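Local coordinates for hypothetical protein (Neisseria meningitidis Z2491, PDB 2F46) that is probably a phosphatase of the nonclassical, eukaryotic-like type, at residues A[41-46]-A[102-107]; A[30-35]-A[65-70]; A[77-82]-A[92-97]; A[18-23]-A[135-140]. One frame throughout, in Å; residues are numbered along the deposited sequence.

Contact 1 of 4, residues A[41-46]-A[102-107]; sequences LGIKTI and EYPVLA. Unlike the reference sequence in segment 41-46: Ile46 (reference Val). Unlike the reference sequence in segment 102-107: Tyr103 (reference Ser).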
loop_
_atom_site.group_PDB
_atom_site.type_symbol
_atom_site.label_atom_id
_atom_site.label_comp_id
_atom_site.label_asym_id
_atom_site.label_seq_id
_atom_site.Cartn_x
_atom_site.Cartn_y
_atom_site.Cartn_z
ATOM N N LEU A 41 6.637 14.794 -2.168
ATOM C CA LEU A 41 5.537 14.514 -1.296
ATOM C C LEU A 41 5.969 14.392 0.169
ATOM O O LEU A 41 5.111 14.369 1.028
ATOM C CB LEU A 41 4.890 13.188 -1.699
ATOM C CG LEU A 41 4.074 13.183 -2.977
ATOM C CD1 LEU A 41 3.731 11.732 -3.377
ATOM C CD2 LEU A 41 2.827 14.009 -2.800
ATOM N N GLY A 42 7.272 14.298 0.408
ATOM C CA GLY A 42 7.799 14.225 1.760
ATOM C C GLY A 42 7.457 12.911 2.464
ATOM O O GLY A 42 7.285 12.854 3.675
ATOM N N ILE A 43 7.375 11.846 1.665
ATOM C CA ILE A 43 7.141 10.507 2.199
ATOM C C ILE A 43 8.193 10.173 3.255
ATOM O O ILE A 43 9.363 10.328 2.998
ATOM C CB ILE A 43 7.154 9.441 1.063
ATOM C CG1 ILE A 43 6.087 9.711 -0.011
ATOM C CG2 ILE A 43 7.002 8.023 1.656
ATOM C CD1 ILE A 43 4.736 9.852 0.446
ATOM N N LYS A 44 7.752 9.712 4.406
ATOM C CA LYS A 44 8.691 9.321 5.458
ATOM C C LYS A 44 8.760 7.819 5.684
ATOM O O LYS A 44 9.724 7.353 6.274
ATOM C CB LYS A 44 8.317 10.036 6.743
ATOM C CG LYS A 44 8.576 11.554 6.693
ATOM C CD LYS A 44 10.053 11.834 6.526
ATOM C CE LYS A 44 10.423 13.277 6.615
ATOM N NZ LYS A 44 11.874 13.341 6.201
ATOM N N THR A 45 7.748 7.076 5.268
ATOM C CA THR A 45 7.715 5.622 5.470
ATOM C C THR A 45 7.225 4.935 4.208
ATOM O O THR A 45 6.259 5.373 3.588
ATOM C CB THR A 45 6.757 5.243 6.598
ATOM O OG1 THR A 45 7.096 6.008 7.761
ATOM C CG2 THR A 45 6.788 3.750 6.911
ATOM N N ILE A 46 7.929 3.866 3.818
ATOM C CA ILE A 46 7.606 3.023 2.670
ATOM C C ILE A 46 7.239 1.648 3.185
ATOM O O ILE A 46 8.009 1.049 3.946
ATOM C CB ILE A 46 8.813 2.872 1.709
ATOM C CG1 ILE A 46 9.024 4.172 0.922
ATOM C CG2 ILE A 46 8.679 1.653 0.773
ATOM C CD1 ILE A 46 8.076 4.385 -0.229
ATOM N N GLU A 102 6.219 7.174 10.923
ATOM C CA GLU A 102 6.248 8.585 10.604
ATOM C C GLU A 102 5.423 8.763 9.340
ATOM O O GLU A 102 5.444 7.909 8.413
ATOM C CB GLU A 102 7.664 9.113 10.386
ATOM C CG GLU A 102 8.615 8.832 11.536
ATOM C CD GLU A 102 8.104 9.226 12.877
ATOM O OE1 GLU A 102 8.123 10.435 13.179
ATOM O OE2 GLU A 102 7.720 8.326 13.658
ATOM N N TYR A 103 4.657 9.847 9.331
ATOM C CA TYR A 103 3.781 10.183 8.196
ATOM C C TYR A 103 4.376 11.217 7.263
ATOM O O TYR A 103 5.174 12.048 7.671
ATOM C CB TYR A 103 2.442 10.713 8.732
ATOM C CG TYR A 103 1.740 9.803 9.710
ATOM C CD1 TYR A 103 1.607 8.432 9.459
ATOM C CD2 TYR A 103 1.141 10.299 10.844
ATOM C CE1 TYR A 103 0.951 7.624 10.321
ATOM C CE2 TYR A 103 0.473 9.472 11.730
ATOM C CZ TYR A 103 0.407 8.129 11.458
ATOM O OH TYR A 103 -0.271 7.322 12.335
ATOM N N PRO A 104 3.978 11.203 5.988
ATOM C CA PRO A 104 3.078 10.246 5.371
ATOM C C PRO A 104 3.744 8.913 5.018
ATOM O O PRO A 104 4.964 8.853 4.833
ATOM C CB PRO A 104 2.613 10.967 4.080
ATOM C CG PRO A 104 3.561 11.999 3.812
ATOM C CD PRO A 104 4.336 12.290 5.063
ATOM N N VAL A 105 2.886 7.900 4.861
ATOM C CA VAL A 105 3.278 6.540 4.463
ATOM C C VAL A 105 2.942 6.370 2.986
ATOM O O VAL A 105 1.894 6.842 2.544
ATOM C CB VAL A 105 2.521 5.465 5.277
ATOM C CG1 VAL A 105 2.951 4.095 4.823
ATOM C CG2 VAL A 105 2.757 5.628 6.803
ATOM N N LEU A 106 3.819 5.719 2.225
ATOM C CA LEU A 106 3.512 5.244 0.883
ATOM C C LEU A 106 3.595 3.718 0.899
ATOM O O LEU A 106 4.678 3.161 1.183
ATOM C CB LEU A 106 4.524 5.786 -0.123
ATOM C CG LEU A 106 4.453 5.279 -1.565
ATOM C CD1 LEU A 106 3.135 5.395 -2.171
ATOM C CD2 LEU A 106 5.497 6.053 -2.380
ATOM N N ALA A 107 2.505 3.072 0.545
ATOM C CA ALA A 107 2.475 1.617 0.371
ATOM C C ALA A 107 2.383 1.270 -1.097
ATOM O O ALA A 107 1.668 1.935 -1.853
ATOM C CB ALA A 107 1.340 0.991 1.132
HETATM O O HOH W 1 8.372 5.342 10.047
#
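Lys44, Thr45 and Ile46 lie alongside Pro104, Val105 and Leu106, and two neighbouring parallel strands begin here. Backbone hydrogen bonds set the register. Lys44 N donates to Pro104 O at 2.9 Å, and Leu106 N to Thr45 O at 2.8 Å, the latter nearly straight (168°). Thr45 N adds a weak bond to Pro104 O, which therefore has two donors.

A side-chain bond extends the polar contact beyond the strands. Thr45 OG1 donates to Glu102 O at 2.6 Å, in the carbonyl plane and on a lone pair. The hydroxyl lies beside the threonine's own backbone N (chi1 -53°), which turns it toward Glu102. A water donates to Thr45 OG1 and accepts from Glu102 N. It thus bridges the hydroxyl to the backbone N of the same residue whose O takes the direct bond.

The apolar contacts centre on Leu106. Ile43 CG2 rests 3.8 Å from Leu106 CB. Ile46 and Leu106 lie side by side and point the same way, with Ile46 CD1 3.7 Å from Leu106 CD2 in one of the two modelled conformers of Ile46. Ile43 CD1 is 4.2 Å from Pro104 CG. Pro104 follows a cis peptide bond, and Pro104 CD makes a carbon-to-oxygen van der Waals contact with Gly42 O at 3.3 Å. Gly42 follows helix 35-41 and has positive phi in a Schellman motif.

Strand 105-108 is flanked by strands 24-27 and 45-48, and strand 45-48 in turn by 75-78. Tyr25 of strand 24-27 touches Ile43, Pro104 and Leu106. Phe61 and Leu68 of helix 61-68 pack on Ile46.

Contact 2 of 4, residues A[30-35]-A[65-70]; sequences LTKADA and KQWLEQ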
loop_
_atom_site.group_PDB
_atom_site.type_symbol
_atom_site.label_atom_id
_atom_site.label_comp_id
_atom_site.label_asym_id
_atom_site.label_seq_id
_atom_site.Cartn_x
_atom_site.Cartn_y
_atom_site.Cartn_z
ATOM N N LEU A 30 7.198 0.674 -7.548
ATOM C CA LEU A 30 8.124 1.789 -7.553
ATOM C C LEU A 30 9.359 1.458 -8.366
ATOM O O LEU A 30 9.785 0.297 -8.465
ATOM C CB LEU A 30 8.553 2.187 -6.144
ATOM C CG LEU A 30 7.407 2.674 -5.279
ATOM C CD1 LEU A 30 7.926 3.067 -3.911
ATOM C CD2 LEU A 30 6.584 3.753 -5.893
ATOM N N THR A 31 9.929 2.523 -8.931
ATOM C CA THR A 31 11.167 2.443 -9.704
ATOM C C THR A 31 12.090 3.552 -9.205
ATOM O O THR A 31 11.665 4.437 -8.478
ATOM C CB THR A 31 10.910 2.685 -11.172
ATOM O OG1 THR A 31 10.448 4.028 -11.336
ATOM C CG2 THR A 31 9.858 1.714 -11.684
ATOM N N LYS A 32 13.354 3.515 -9.617
ATOM C CA LYS A 32 14.308 4.570 -9.252
ATOM C C LYS A 32 13.811 5.955 -9.645
ATOM O O LYS A 32 14.025 6.929 -8.934
ATOM C CB LYS A 32 15.629 4.320 -9.965
ATOM C CG LYS A 32 16.722 5.234 -9.542
ATOM C CD LYS A 32 18.012 4.849 -10.237
ATOM C CE LYS A 32 19.146 5.681 -9.713
ATOM N NZ LYS A 32 20.444 5.185 -10.250
ATOM N N ALA A 33 13.131 6.022 -10.785
ATOM C CA ALA A 33 12.602 7.253 -11.302
ATOM C C ALA A 33 11.567 7.904 -10.406
ATOM O O ALA A 33 11.275 9.070 -10.587
ATOM C CB ALA A 33 12.017 7.027 -12.682
ATOM N N ASP A 34 11.004 7.154 -9.441
ATOM C CA ASP A 34 10.006 7.715 -8.528
ATOM C C ASP A 34 10.567 8.537 -7.379
ATOM O O ASP A 34 9.791 9.172 -6.662
ATOM C CB ASP A 34 9.127 6.591 -7.944
ATOM C CG ASP A 34 8.211 6.010 -8.966
ATOM O OD1 ASP A 34 7.471 6.770 -9.637
ATOM O OD2 ASP A 34 8.212 4.777 -9.125
ATOM N N ALA A 35 11.889 8.542 -7.211
ATOM C CA ALA A 35 12.526 9.265 -6.113
ATOM C C ALA A 35 12.138 10.737 -6.048
ATOM O O ALA A 35 11.838 11.255 -4.971
ATOM C CB ALA A 35 14.013 9.132 -6.189
ATOM N N LYS A 65 14.740 0.404 -1.279
ATOM C CA LYS A 65 15.212 1.031 -0.070
ATOM C C LYS A 65 16.489 1.836 -0.308
ATOM O O LYS A 65 16.603 2.987 0.122
ATOM C CB LYS A 65 15.372 0.004 1.068
ATOM C CG LYS A 65 15.916 0.568 2.374
ATOM C CD LYS A 65 15.811 -0.432 3.485
ATOM C CE LYS A 65 16.428 0.103 4.765
ATOM N NZ LYS A 65 16.227 -0.899 5.864
ATOM N N GLN A 66 17.471 1.254 -0.983
ATOM C CA GLN A 66 18.717 1.995 -1.298
ATOM C C GLN A 66 18.469 3.272 -2.059
ATOM O O GLN A 66 19.075 4.316 -1.751
ATOM C CB GLN A 66 19.628 1.137 -2.162
ATOM C CG GLN A 66 20.478 0.177 -1.428
ATOM C CD GLN A 66 21.678 -0.275 -2.281
ATOM O OE1 GLN A 66 21.577 -1.215 -3.079
ATOM N NE2 GLN A 66 22.806 0.397 -2.105
ATOM N N TRP A 67 17.621 3.219 -3.071
ATOM C CA TRP A 67 17.351 4.387 -3.911
ATOM C C TRP A 67 16.594 5.430 -3.107
ATOM O O TRP A 67 16.912 6.628 -3.167
ATOM C CB TRP A 67 16.545 4.016 -5.159
ATOM C CG TRP A 67 17.281 3.253 -6.210
ATOM C CD1 TRP A 67 18.607 3.357 -6.526
ATOM C CD2 TRP A 67 16.718 2.323 -7.150
ATOM N NE1 TRP A 67 18.908 2.531 -7.575
ATOM C CE2 TRP A 67 17.768 1.902 -7.999
ATOM C CE3 TRP A 67 15.429 1.827 -7.375
ATOM C CZ2 TRP A 67 17.582 0.955 -9.014
ATOM C CZ3 TRP A 67 15.241 0.892 -8.392
ATOM C CH2 TRP A 67 16.319 0.461 -9.194
ATOM N N LEU A 68 15.634 5.003 -2.300
ATOM C CA LEU A 68 14.738 5.962 -1.655
ATOM C C LEU A 68 15.215 6.530 -0.308
ATOM O O LEU A 68 14.674 7.533 0.156
ATOM C CB LEU A 68 13.309 5.404 -1.569
ATOM C CG LEU A 68 12.670 5.046 -2.886
ATOM C CD1 LEU A 68 11.241 4.570 -2.645
ATOM C CD2 LEU A 68 12.676 6.215 -3.849
ATOM N N GLU A 69 16.217 5.928 0.308
ATOM C CA GLU A 69 16.847 6.515 1.489
ATOM C C GLU A 69 17.477 7.871 1.138
ATOM O O GLU A 69 17.675 8.708 2.004
ATOM C CB GLU A 69 17.936 5.599 2.040
ATOM C CG GLU A 69 17.403 4.449 2.862
ATOM C CD GLU A 69 18.474 3.438 3.207
ATOM O OE1 GLU A 69 19.485 3.364 2.472
ATOM O OE2 GLU A 69 18.303 2.720 4.212
ATOM N N GLN A 70 17.785 8.063 -0.137
ATOM C CA GLN A 70 18.304 9.327 -0.623
ATOM C C GLN A 70 17.191 10.314 -0.937
ATOM O O GLN A 70 17.466 11.441 -1.368
ATOM C CB GLN A 70 19.153 9.072 -1.868
ATOM C CG GLN A 70 20.338 8.134 -1.623
ATOM C CD GLN A 70 21.171 8.543 -0.406
ATOM O OE1 GLN A 70 21.463 9.735 -0.205
ATOM N NE2 GLN A 70 21.549 7.559 0.416
HETATM O O HOH W 2 21.124 2.138 -9.446
#
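Lys32 lies across one face of the Trp67 indole, the two side chains crossing at about a right angle. Lys32 CB sits over the six-membered ring, 3.5 Å from its centroid and 10° off the ring normal. This is a CH-pi contact. Lys32 CG is anti to the backbone N (chi1 -173°) and the chain stays extended beyond it. The methylenes therefore pass over the indole toward its pyrrole side, and Lys32 CD comes within 3.6 Å of Trp67 NE1. The backbone joins in, with Lys32 N 3.5 Å from Trp67 CZ3.

Two leucines meet deeper in the protein. Leu30 and Leu68 also cross at about a right angle, with Leu30 CD1 3.9 Å from Leu68 CD1. The other branch of Leu68, CD2, reaches the backbone of Ala35 and lies 3.8 Å from Ala35 CA. Ile38 and Ile46 touch both leucines.

The loop that carries Lys32 is pinned from within. Asp34 OD2 accepts from Thr31 N at 2.8 Å and also from Thr31 OG1, which comes from above the carboxylate plane.

No direct hydrogen bond joins the two segments. A water at the edge of the indole, in its plane, accepts from both Trp67 NE1 and Lys32 NZ. The lysine thus gives its apolar stem to the ring, while its ammonium group and the indole N-H share this water. Dispersion probably contributes most of the adhesion.

Contact 3 of 4, residues A[77-82]-A[92-97]; sequences HHQPVT and ETFRQL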
loop_
_atom_site.group_PDB
_atom_site.type_symbol
_atom_site.label_atom_id
_atom_site.label_comp_id
_atom_site.label_asym_id
_atom_site.label_seq_id
_atom_site.Cartn_x
_atom_site.Cartn_y
_atom_site.Cartn_z
ATOM N N HIS A 77 9.453 -0.936 5.395
ATOM C CA HIS A 77 8.907 -2.206 5.850
ATOM C C HIS A 77 8.573 -3.054 4.657
ATOM O O HIS A 77 7.809 -2.642 3.800
ATOM C CB HIS A 77 7.649 -2.002 6.700
ATOM C CG HIS A 77 7.863 -1.115 7.866
ATOM N ND1 HIS A 77 8.591 -1.495 8.969
ATOM C CD2 HIS A 77 7.513 0.176 8.078
ATOM C CE1 HIS A 77 8.630 -0.500 9.833
ATOM N NE2 HIS A 77 7.994 0.534 9.318
ATOM N N HIS A 78 9.079 -4.284 4.621
ATOM C CA HIS A 78 8.699 -5.272 3.635
ATOM C C HIS A 78 7.669 -6.243 4.211
ATOM O O HIS A 78 7.963 -7.049 5.119
ATOM C CB HIS A 78 9.916 -6.044 3.130
ATOM C CG HIS A 78 9.691 -6.739 1.834
ATOM N ND1 HIS A 78 10.648 -7.559 1.250
ATOM C CD2 HIS A 78 8.632 -6.764 1.003
ATOM C CE1 HIS A 78 10.173 -8.049 0.125
ATOM N NE2 HIS A 78 8.951 -7.571 -0.055
ATOM N N GLN A 79 6.423 -6.088 3.742
ATOM C CA GLN A 79 5.302 -6.836 4.265
ATOM C C GLN A 79 4.663 -7.538 3.084
ATOM O O GLN A 79 3.546 -7.224 2.650
ATOM C CB GLN A 79 4.314 -5.928 5.011
ATOM C CG GLN A 79 3.191 -6.776 5.652
ATOM C CD GLN A 79 1.853 -6.105 5.873
ATOM O OE1 GLN A 79 1.660 -4.899 5.586
ATOM N NE2 GLN A 79 0.896 -6.895 6.368
ATOM N N PRO A 80 5.355 -8.524 2.519
ATOM C CA PRO A 80 4.861 -9.153 1.322
ATOM C C PRO A 80 3.579 -9.984 1.579
ATOM O O PRO A 80 3.467 -10.694 2.587
ATOM C CB PRO A 80 6.033 -10.036 0.895
ATOM C CG PRO A 80 6.661 -10.372 2.153
ATOM C CD PRO A 80 6.598 -9.164 2.992
ATOM N N VAL A 81 2.617 -9.839 0.671
ATOM C CA VAL A 81 1.424 -10.672 0.629
ATOM C C VAL A 81 1.060 -10.976 -0.814
ATOM O O VAL A 81 1.558 -10.346 -1.760
ATOM C CB VAL A 81 0.227 -9.995 1.322
ATOM C CG1 VAL A 81 0.579 -9.576 2.768
ATOM C CG2 VAL A 81 -0.245 -8.775 0.523
ATOM N N THR A 82 0.151 -11.918 -1.015
ATOM C CA THR A 82 -0.594 -12.021 -2.255
ATOM C C THR A 82 -2.070 -11.719 -1.978
ATOM O O THR A 82 -2.567 -11.946 -0.860
ATOM C CB THR A 82 -0.443 -13.390 -2.940
ATOM O OG1 THR A 82 -1.074 -14.355 -2.120
ATOM C CG2 THR A 82 1.032 -13.734 -3.134
ATOM N N GLU A 92 -4.045 -6.581 10.258
ATOM C CA GLU A 92 -3.671 -5.861 11.479
ATOM C C GLU A 92 -2.168 -5.509 11.492
ATOM O O GLU A 92 -1.813 -4.472 12.026
ATOM C CB GLU A 92 -4.124 -6.630 12.715
ATOM C CG GLU A 92 -5.617 -6.764 12.801
ATOM C CD GLU A 92 -6.312 -5.440 12.874
ATOM O OE1 GLU A 92 -6.005 -4.675 13.786
ATOM O OE2 GLU A 92 -7.151 -5.139 12.028
ATOM N N THR A 93 -1.299 -6.309 10.878
ATOM C CA THR A 93 0.104 -5.887 10.736
ATOM C C THR A 93 0.231 -4.582 9.915
ATOM O O THR A 93 0.949 -3.668 10.302
ATOM C CB THR A 93 0.958 -6.970 10.136
ATOM O OG1 THR A 93 1.139 -8.042 11.093
ATOM C CG2 THR A 93 2.331 -6.464 9.724
ATOM N N PHE A 94 -0.553 -4.454 8.846
ATOM C CA PHE A 94 -0.517 -3.205 8.060
ATOM C C PHE A 94 -1.007 -2.036 8.900
ATOM O O PHE A 94 -0.414 -0.976 8.935
ATOM C CB PHE A 94 -1.379 -3.435 6.818
ATOM C CG PHE A 94 -1.305 -2.333 5.772
ATOM C CD1 PHE A 94 -0.224 -2.213 4.932
ATOM C CD2 PHE A 94 -2.390 -1.465 5.625
ATOM C CE1 PHE A 94 -0.212 -1.227 3.949
ATOM C CE2 PHE A 94 -2.367 -0.483 4.638
ATOM C CZ PHE A 94 -1.273 -0.364 3.829
ATOM N N ARG A 95 -2.125 -2.250 9.606
ATOM C CA ARG A 95 -2.667 -1.226 10.490
ATOM C C ARG A 95 -1.638 -0.745 11.516
ATOM O O ARG A 95 -1.492 0.446 11.733
ATOM C CB ARG A 95 -3.882 -1.792 11.214
ATOM C CG ARG A 95 -4.492 -0.871 12.201
ATOM C CD ARG A 95 -5.249 -1.686 13.169
ATOM N NE ARG A 95 -6.132 -0.855 13.953
ATOM C CZ ARG A 95 -6.995 -1.336 14.845
ATOM N NH1 ARG A 95 -7.110 -2.645 15.043
ATOM N NH2 ARG A 95 -7.762 -0.496 15.525
ATOM N N GLN A 96 -0.937 -1.687 12.123
ATOM C CA GLN A 96 0.078 -1.378 13.126
ATOM C C GLN A 96 1.269 -0.658 12.535
ATOM O O GLN A 96 1.770 0.312 13.137
ATOM C CB GLN A 96 0.564 -2.643 13.832
ATOM C CG GLN A 96 -0.479 -3.266 14.746
ATOM C CD GLN A 96 0.075 -4.418 15.619
ATOM O OE1 GLN A 96 1.226 -4.354 16.090
ATOM N NE2 GLN A 96 -0.752 -5.447 15.867
ATOM N N LEU A 97 1.741 -1.104 11.370
ATOM C CA LEU A 97 2.874 -0.434 10.738
ATOM C C LEU A 97 2.536 1.010 10.468
ATOM O O LEU A 97 3.340 1.894 10.785
ATOM C CB LEU A 97 3.266 -1.125 9.435
ATOM C CG LEU A 97 3.930 -2.480 9.557
ATOM C CD1 LEU A 97 4.038 -3.123 8.162
ATOM C CD2 LEU A 97 5.281 -2.386 10.242
#
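Gln79 lies against Thr93, Phe94 and Leu97. From CB, a chi1 of -175° sends CG away from the backbone N and the chain stays extended, which carries the amide to the helix surface. CG only skirts Thr93 CG2. Gln79 CD is 3.9 Å from Thr93 CG2.

Gln79 OE1 is 3.3 Å from Phe94 CD1, at the ring edge and in the ring plane. Amide and ring are nearly coplanar, 29° apart. Gln79 OE1 also lies 3.9 Å from Leu97 CD1, and it has a hydrogen-bond partner outside the two segments. Gln79 NE2 passes 3.7 Å from Thr93 CG2 and donates to Asp90 O, two residues before Glu92. That bond helps fix the rotation of the amide.

His77 makes a separate contact. Leu97 CD2 sits over the centre of one face of the His77 imidazole, 3.7 Å from the ring centroid and 13° off the normal, a CH-pi contact. The two side chains slide past each other in opposite directions.

Ile47 of strand 45-48 touches Phe94 and Leu97, and Leu118 of helix 113-125 touches Gln79 and Phe94. Strand 75-78, helix 88-99 and parallel strand 105-108 follow in sequence, so the helix packs on the sheet as the connection of a beta-alpha-beta crossover that passes over strand 45-48. This is consistent with the alpha/beta fold of the phosphatase clan.

Contact 4 of 4, residues A[18-23]-A[135-140]; sequences LKLDEH and RRAQAA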
loop_
_atom_site.group_PDB
_atom_site.type_symbol
_atom_site.label_atom_id
_atom_site.label_comp_id
_atom_site.label_asym_id
_atom_site.label_seq_id
_atom_site.Cartn_x
_atom_site.Cartn_y
_atom_site.Cartn_z
ATOM N N LEU A 18 -1.065 8.014 -5.273
ATOM C CA LEU A 18 -2.315 8.674 -4.934
ATOM C C LEU A 18 -2.722 8.423 -3.494
ATOM O O LEU A 18 -2.516 7.348 -2.947
ATOM C CB LEU A 18 -3.431 8.258 -5.910
ATOM C CG LEU A 18 -3.185 8.626 -7.376
ATOM C CD1 LEU A 18 -4.189 7.909 -8.313
ATOM C CD2 LEU A 18 -3.274 10.142 -7.541
ATOM N N LYS A 19 -3.398 9.395 -2.906
ATOM C CA LYS A 19 -3.861 9.310 -1.535
ATOM C C LYS A 19 -5.047 8.400 -1.343
ATOM O O LYS A 19 -6.079 8.499 -2.014
ATOM C CB LYS A 19 -4.204 10.704 -1.009
ATOM C CG LYS A 19 -4.291 10.778 0.481
ATOM C CD LYS A 19 -4.098 12.202 0.968
ATOM C CE LYS A 19 -2.978 12.282 2.006
ATOM N NZ LYS A 19 -2.422 13.673 2.129
ATOM N N LEU A 20 -4.936 7.492 -0.398
ATOM C CA LEU A 20 -5.978 6.603 -0.024
ATOM C C LEU A 20 -6.606 6.977 1.333
ATOM O O LEU A 20 -7.784 6.713 1.595
ATOM C CB LEU A 20 -5.423 5.180 0.015
ATOM C CG LEU A 20 -6.432 4.112 0.359
ATOM C CD1 LEU A 20 -7.651 4.100 -0.584
ATOM C CD2 LEU A 20 -5.741 2.751 0.335
ATOM N N ASP A 21 -5.812 7.552 2.239
ATOM C CA ASP A 21 -6.303 7.982 3.532
ATOM C C ASP A 21 -5.427 9.133 4.007
ATOM O O ASP A 21 -4.473 9.504 3.336
ATOM C CB ASP A 21 -6.267 6.823 4.533
ATOM C CG ASP A 21 -7.325 6.932 5.591
ATOM O OD1 ASP A 21 -7.823 8.066 5.834
ATOM O OD2 ASP A 21 -7.644 5.881 6.196
ATOM N N GLU A 22 -5.789 9.722 5.149
ATOM C CA GLU A 22 -5.122 10.917 5.701
ATOM C C GLU A 22 -3.577 10.894 5.671
ATOM O O GLU A 22 -2.925 11.894 5.322
ATOM C CB GLU A 22 -5.615 11.126 7.153
ATOM C CG GLU A 22 -4.951 12.287 7.906
ATOM C CD GLU A 22 -5.451 12.454 9.350
ATOM O OE1 GLU A 22 -6.140 11.544 9.889
ATOM O OE2 GLU A 22 -5.126 13.509 9.945
ATOM N N HIS A 23 -3.006 9.760 6.037
ATOM C CA HIS A 23 -1.551 9.655 6.117
ATOM C C HIS A 23 -0.980 8.599 5.180
ATOM O O HIS A 23 0.165 8.194 5.341
ATOM C CB HIS A 23 -1.149 9.308 7.541
ATOM C CG HIS A 23 -1.527 10.363 8.534
ATOM N ND1 HIS A 23 -1.158 11.680 8.371
ATOM C CD2 HIS A 23 -2.228 10.302 9.688
ATOM C CE1 HIS A 23 -1.626 12.391 9.380
ATOM N NE2 HIS A 23 -2.272 11.579 10.196
ATOM N N ARG A 135 -15.246 2.911 -3.431
ATOM C CA ARG A 135 -15.179 4.250 -3.985
ATOM C C ARG A 135 -13.861 4.925 -3.592
ATOM O O ARG A 135 -13.205 5.502 -4.408
ATOM C CB ARG A 135 -16.367 5.087 -3.515
ATOM C CG ARG A 135 -16.292 6.545 -3.979
ATOM C CD ARG A 135 -17.303 7.466 -3.261
ATOM N NE ARG A 135 -16.839 7.924 -1.932
ATOM C CZ ARG A 135 -15.865 8.816 -1.718
ATOM N NH1 ARG A 135 -15.215 9.382 -2.728
ATOM N NH2 ARG A 135 -15.547 9.163 -0.474
ATOM N N ARG A 136 -13.473 4.793 -2.329
ATOM C CA ARG A 136 -12.218 5.423 -1.852
ATOM C C ARG A 136 -10.966 4.831 -2.515
ATOM O O ARG A 136 -10.080 5.546 -2.929
ATOM C CB ARG A 136 -12.139 5.360 -0.337
ATOM C CG ARG A 136 -13.039 6.430 0.292
ATOM C CD ARG A 136 -12.975 6.304 1.713
ATOM N NE ARG A 136 -13.745 7.344 2.412
ATOM C CZ ARG A 136 -13.256 8.517 2.803
ATOM N NH1 ARG A 136 -12.010 8.878 2.521
ATOM N NH2 ARG A 136 -14.070 9.354 3.427
ATOM N N ALA A 137 -10.940 3.499 -2.678
ATOM C CA ALA A 137 -9.791 2.902 -3.351
ATOM C C ALA A 137 -9.729 3.327 -4.805
ATOM O O ALA A 137 -8.695 3.529 -5.394
ATOM C CB ALA A 137 -9.840 1.365 -3.222
ATOM N N GLN A 138 -10.906 3.442 -5.419
ATOM C CA GLN A 138 -10.963 3.866 -6.820
ATOM C C GLN A 138 -10.449 5.294 -7.006
ATOM O O GLN A 138 -9.798 5.597 -7.980
ATOM C CB GLN A 138 -12.392 3.697 -7.398
ATOM C CG GLN A 138 -12.533 3.959 -8.884
ATOM C CD GLN A 138 -11.678 3.040 -9.700
ATOM O OE1 GLN A 138 -10.579 3.394 -10.130
ATOM N NE2 GLN A 138 -12.170 1.819 -9.891
ATOM N N ALA A 139 -10.706 6.110 -5.973
ATOM C CA ALA A 139 -10.187 7.481 -5.925
ATOM C C ALA A 139 -8.663 7.508 -5.796
ATOM O O ALA A 139 -8.016 8.507 -6.162
ATOM C CB ALA A 139 -10.879 8.282 -4.821
ATOM N N ALA A 140 -8.069 6.380 -5.359
ATOM C CA ALA A 140 -6.632 6.218 -5.414
ATOM C C ALA A 140 -6.121 5.343 -6.556
ATOM O O ALA A 140 -4.933 4.922 -6.551
ATOM C CB ALA A 140 -6.137 5.682 -4.126
HETATM O O HOH W 3 -9.240 7.836 -1.742
HETATM O O HOH W 4 -6.518 10.013 -4.226
HETATM O O HOH W 5 -9.936 7.807 0.879
#
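Strand 18-21, bearing Leu18 and Leu20, runs nearly antiparallel to helix 135-139, their axes 156° apart and 7.7 Å apart at closest approach. Leu20 and Asp21 form a classic beta bulge against strand 24-27.

Ala140, just past the helix, lies between the two leucines. Ala140 CB is 4.1 Å from Leu18 CB and 4.2 Å from Leu20 CD1. Ala140 CB also lies 3.5 Å from Lys19 O. Leu18 CD1 lies 3.5 Å from Ala140 O. Leu20 meets the helix about one turn earlier. With chi1 at -178° its side chain extends opposite its own backbone N, which takes Leu20 CD1 to the helix backbone, 3.7 Å from Ala137 CA. Trp119 and Ser116 of helix 113-125 also touch Leu20, and Ile26 of strand 24-27 touches both Leu20 and Ala140.

Beside this apolar seam the polar backbone is linked by water. Lys19 O accepts from two waters. One also donates to Arg136 O and the other to Ala139 O. A third donates to Leu20 O and accepts from Arg136 NH1 in the guanidinium plane. Arg136 NE is held by a salt bridge to Glu132.

No hydrogen bond passes directly between strand and helix. The small Ala140 is consistent with the close approach, Leu18 CA to Ala140 CA being 5.0 Å. The leucines supply apolar contact, and waters bridge Lys19 O to helix carbonyls across the seam.

From the N terminus, 18-23 comes first and finds its partner last, so contact 4 closes the longest loop and encloses the other three. Next come 30-35 and 41-46. Contact 2 closes at 65-70, while contact 1 waits until 102-107, so these two cross. Contact 3, from 77-82 to 92-97, follows contact 2 and nests inside contact 1. Contact 1 ties central strands of the sheet together and touches all the others. Ile46 and Leu106 meet Leu30 of contact 2, Ile46 O meets His77 N of contact 3, and Val105 N meets His23 O of contact 4. Contacts 3 and 4 bring helices 88-99 and 130-139 to edge strands 75-78 and 18-21.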